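Local coordinates for protein formiminoglutamase (PDB 4MYK) that hydrolyses N-formimino-L-glutamate, using a pair of manganese ions held in an arginase-like alpha/beta fold, at residues G47-A52 with P284-Y289. The protein carries 1 engineered substitution. Sequence-based numbering, arbitrary orientation.
Sequences GGRAGA and PLVEEY
The guanidinium of Arg49 lies over the side chain of Val286, one face resting on a single methyl: CG2 sits 3.7 Å from the plane, displaced toward the rim. Arg49 NH1 is the guanidinium atom nearest to Val286 CG2, at 3.8 Å. The backbone carbonyl of Leu285 meets the same group obliquely, Leu285 O standing 3.7 Å from Arg49 NH2, too far for a hydrogen bond. A bend at chi3 (30°) turns an otherwise extended arginine chain over the valine. On Val286, CG1 is anti to the backbone N (chi1 175°), which leaves CG2 as the branch under the guanidinium. The Val286 side chain is about 10 Å from the side chain of Asp238, a manganese ligand.

Leu285 supplies a second patch. Its CG and CD1 lie against the backbone of Gly51, with Leu285 CD1 3.5 Å from Gly51 CA and also close to Ala50 O. Gly51, having no side chain, lets Leu285 CG and CD1 rest directly on its CA. Beyond it, Pro284 brings CD to 3.5 Å from Gly51 O. The segments therefore meet through van der Waals contacts, while polar links come from nearby: Asn283 ND2 donates to Ala50 O, and Asp40 OD2 accepts from Gly51 N.

Residues 284-289 run on into helix 290-306, where Glu287 OE2 caps the start by accepting from Tyr289 N (3.0 Å) and Arg290 N. Both loops follow strands of the parallel sheet of the arginase fold, and they join at the surface on the side bearing the metal site: residues 47-52 lead from strand 32-37 toward helix 55-63, and residues 284-289 from strand 274-280 into helix 290-306.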
# COMPACT_ATOMS: atom_id res chain seq x y z
N GLY A 47 18.54 3.52 -14.51
CA GLY A 47 17.47 2.57 -14.76
C GLY A 47 16.08 3.17 -14.93
O GLY A 47 15.26 2.65 -15.68
N GLY A 48 15.83 4.27 -14.23
CA GLY A 48 14.53 4.92 -14.24
C GLY A 48 14.02 5.31 -15.61
O GLY A 48 14.75 5.27 -16.61
N ARG A 49 12.75 5.69 -15.67
CA ARG A 49 12.10 6.04 -16.92
C ARG A 49 12.07 7.55 -17.07
O ARG A 49 12.11 8.27 -16.07
CB ARG A 49 10.68 5.50 -16.96
CG ARG A 49 10.57 3.98 -16.84
CD ARG A 49 9.14 3.55 -17.06
NE ARG A 49 8.48 4.48 -17.97
CZ ARG A 49 7.17 4.63 -18.09
NH1 ARG A 49 6.34 3.89 -17.36
NH2 ARG A 49 6.68 5.52 -18.95
N ALA A 50 12.01 8.01 -18.32
CA ALA A 50 11.80 9.42 -18.65
C ALA A 50 10.44 9.91 -18.17
O ALA A 50 9.50 9.14 -18.03
CB ALA A 50 11.92 9.63 -20.17
N GLY A 51 10.32 11.22 -17.95
CA GLY A 51 9.04 11.81 -17.57
C GLY A 51 9.02 12.79 -16.41
O GLY A 51 8.03 13.48 -16.20
N ALA A 52 10.11 12.84 -15.64
CA ALA A 52 10.18 13.71 -14.47
C ALA A 52 10.06 15.19 -14.84
O ALA A 52 9.69 16.03 -14.02
CB ALA A 52 11.46 13.46 -13.68
N PRO A 284 4.91 11.77 -13.96
CA PRO A 284 3.49 11.54 -14.29
C PRO A 284 3.30 10.57 -15.44
O PRO A 284 2.18 10.09 -15.64
CB PRO A 284 2.98 12.93 -14.66
CG PRO A 284 3.96 13.88 -14.02
CD PRO A 284 5.28 13.19 -14.11
N LEU A 285 4.36 10.31 -16.20
CA LEU A 285 4.31 9.29 -17.25
C LEU A 285 4.28 7.91 -16.62
O LEU A 285 3.74 6.97 -17.20
CB LEU A 285 5.50 9.37 -18.19
CG LEU A 285 5.90 10.75 -18.70
CD1 LEU A 285 6.79 10.60 -19.93
CD2 LEU A 285 4.65 11.55 -19.00
N VAL A 286 4.88 7.77 -15.43
CA VAL A 286 4.81 6.49 -14.73
C VAL A 286 3.45 6.30 -14.03
O VAL A 286 2.84 5.24 -14.16
CB VAL A 286 5.96 6.29 -13.73
CG1 VAL A 286 5.73 5.01 -12.95
CG2 VAL A 286 7.27 6.25 -14.47
N GLU A 287 3.00 7.32 -13.31
CA GLU A 287 1.64 7.36 -12.78
C GLU A 287 1.25 8.82 -12.60
O GLU A 287 2.05 9.61 -12.11
CB GLU A 287 1.54 6.58 -11.46
CG GLU A 287 0.11 6.30 -11.01
CD GLU A 287 -0.51 7.47 -10.27
OE1 GLU A 287 0.23 8.19 -9.58
OE2 GLU A 287 -1.74 7.65 -10.37
N GLU A 288 0.04 9.19 -13.01
CA GLU A 288 -0.27 10.60 -13.20
C GLU A 288 -1.31 11.23 -12.26
O GLU A 288 -1.47 12.45 -12.26
CB GLU A 288 -0.71 10.84 -14.64
CG GLU A 288 -1.97 10.09 -15.00
CD GLU A 288 -2.79 10.81 -16.06
OE1 GLU A 288 -4.00 10.51 -16.16
OE2 GLU A 288 -2.23 11.68 -16.77
N TYR A 289 -2.03 10.43 -11.48
CA TYR A 289 -3.06 11.02 -10.61
C TYR A 289 -2.74 10.95 -9.10
O TYR A 289 -2.74 11.97 -8.41
CB TYR A 289 -4.44 10.42 -10.90
CG TYR A 289 -5.56 11.28 -10.34
CD1 TYR A 289 -6.08 12.34 -11.08
CD2 TYR A 289 -6.08 11.05 -9.07
CE1 TYR A 289 -7.09 13.14 -10.58
CE2 TYR A 289 -7.10 11.85 -8.55
CZ TYR A 289 -7.60 12.89 -9.32
OH TYR A 289 -8.61 13.70 -8.83